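Local coordinates for activator of Hsp90 ATPase homologue 1/2-like C-terminal domain-containing protein (Mycobacterium smegmatis, PDB 3UID), which is a toxin, probably of type II and perhaps tied to the hypoxic response, built on the SRPBCC fold of the AHA1 family, at residues A[52-55]-A[61-64]. Numbering follows the deposited sequence.
Sequences VDHD and RVTY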
loop_
_atom_site.group_PDB
_atom_site.type_symbol
_atom_site.label_atom_id
_atom_site.label_comp_id
_atom_site.label_asym_id
_atom_site.label_seq_id
_atom_site.Cartn_x
_atom_site.Cartn_y
_atom_site.Cartn_z
ATOM N N VAL A 52 3.300 -1.029 13.228
ATOM C CA VAL A 52 3.618 -1.695 14.485
ATOM C C VAL A 52 4.867 -2.553 14.328
ATOM O O VAL A 52 5.947 -2.178 14.806
ATOM C CB VAL A 52 2.398 -2.482 15.011
ATOM C CG1 VAL A 52 2.738 -3.205 16.314
ATOM C CG2 VAL A 52 1.226 -1.514 15.248
ATOM N N ASP A 53 4.740 -3.687 13.643
ATOM C CA ASP A 53 5.903 -4.506 13.334
ATOM C C ASP A 53 6.242 -4.300 11.873
ATOM O O ASP A 53 5.356 -4.061 11.057
ATOM C CB ASP A 53 5.621 -5.993 13.586
ATOM C CG ASP A 53 5.344 -6.296 15.038
ATOM O OD1 ASP A 53 5.935 -5.631 15.913
ATOM O OD2 ASP A 53 4.531 -7.204 15.295
ATOM N N HIS A 54 7.524 -4.393 11.544
ATOM C CA HIS A 54 7.959 -4.184 10.167
ATOM C C HIS A 54 9.290 -4.906 9.927
ATOM O O HIS A 54 10.303 -4.602 10.557
ATOM C CB HIS A 54 8.099 -2.681 9.920
ATOM C CG HIS A 54 8.548 -2.322 8.535
ATOM N ND1 HIS A 54 9.853 -2.470 8.114
ATOM C CD2 HIS A 54 7.873 -1.787 7.488
ATOM C CE1 HIS A 54 9.959 -2.056 6.863
ATOM N NE2 HIS A 54 8.772 -1.639 6.459
ATOM N N ASP A 55 9.264 -5.874 9.021
ATOM C CA ASP A 55 10.445 -6.639 8.660
ATOM C C ASP A 55 10.343 -6.885 7.158
ATOM O O ASP A 55 9.684 -7.832 6.735
ATOM C CB ASP A 55 10.413 -7.951 9.434
ATOM C CG ASP A 55 11.621 -8.833 9.179
ATOM O OD1 ASP A 55 12.578 -8.407 8.491
ATOM O OD2 ASP A 55 11.601 -9.965 9.700
ATOM N N ARG A 61 7.015 -9.907 8.360
ATOM C CA ARG A 61 5.670 -9.363 8.473
ATOM C C ARG A 61 5.706 -7.855 8.648
ATOM O O ARG A 61 6.640 -7.299 9.243
ATOM C CB ARG A 61 4.937 -9.979 9.664
ATOM C CG ARG A 61 4.478 -11.379 9.439
ATOM C CD ARG A 61 3.469 -11.788 10.492
ATOM N NE ARG A 61 3.043 -13.167 10.289
ATOM C CZ ARG A 61 1.786 -13.547 10.086
ATOM N NH1 ARG A 61 0.805 -12.650 10.078
ATOM N NH2 ARG A 61 1.513 -14.835 9.914
ATOM N N VAL A 62 4.683 -7.195 8.120
ATOM C CA VAL A 62 4.397 -5.807 8.465
ATOM C C VAL A 62 2.999 -5.780 9.052
ATOM O O VAL A 62 2.061 -6.306 8.454
ATOM C CB VAL A 62 4.445 -4.877 7.252
ATOM C CG1 VAL A 62 4.122 -3.433 7.667
ATOM C CG2 VAL A 62 5.809 -4.958 6.568
ATOM N N THR A 63 2.852 -5.169 10.218
ATOM C CA THR A 63 1.524 -5.044 10.835
ATOM C C THR A 63 1.200 -3.581 11.066
ATOM O O THR A 63 2.077 -2.797 11.395
ATOM C CB THR A 63 1.414 -5.828 12.146
ATOM O OG1 THR A 63 2.356 -5.319 13.111
ATOM C CG2 THR A 63 1.702 -7.300 11.887
ATOM N N TYR A 64 -0.054 -3.197 10.874
ATOM C CA TYR A 64 -0.376 -1.769 10.868
ATOM C C TYR A 64 -1.803 -1.453 11.302
ATOM O O TYR A 64 -2.717 -2.288 11.185
ATOM C CB TYR A 64 -0.164 -1.194 9.461
ATOM C CG TYR A 64 -0.967 -1.905 8.398
ATOM C CD1 TYR A 64 -0.381 -2.885 7.604
ATOM C CD2 TYR A 64 -2.320 -1.630 8.215
ATOM C CE1 TYR A 64 -1.113 -3.555 6.634
ATOM C CE2 TYR A 64 -3.060 -2.302 7.250
ATOM C CZ TYR A 64 -2.442 -3.256 6.461
ATOM O OH TYR A 64 -3.170 -3.932 5.506
HETATM O O HOH W 1 8.858 -10.585 10.844
#
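Val52 and Asp53 both sit across from Thr63, a classic beta bulge in which a side chain supplies the acceptor for the extra peptide. Val52 N donates to Thr63 O (2.8 Å), and Thr63 N returns a bond to Asp53 O (2.9 Å). Asp53 N, placed between these two, finds Thr63 OG1 at 2.9 Å with an N-H...O angle of 154°. Threonine suits the spot because its hydroxyl, set between its own backbone N and carbonyl carbon (chi1 62°), meets that N-H close to the plane of the bulged peptide, while its branched CB favours a strand. Towards the turn one regular antiparallel pair follows, in the hairpin of strands 50-54 and 61-67; strand 50-54 is outermost at one end of the SRPBCC sheet. His54 and Val62 form this non-hydrogen-bonded pair, their side chains alongside each other, Val62 CG2 approaching His54 CD2 obliquely at 3.9 Å. Branched, apolar valine fits a buried strand position; histidine offers it carbon while a chi1 of 180° swings the imidazole towards helix 25-33, where NE2 bonds to Tyr32 O. At the loop end Asp55 N donates to Arg61 O (3.0 Å), and a water bridges Asp55 OD2 to Arg61 N, a task well fitted to an exposed carboxylate.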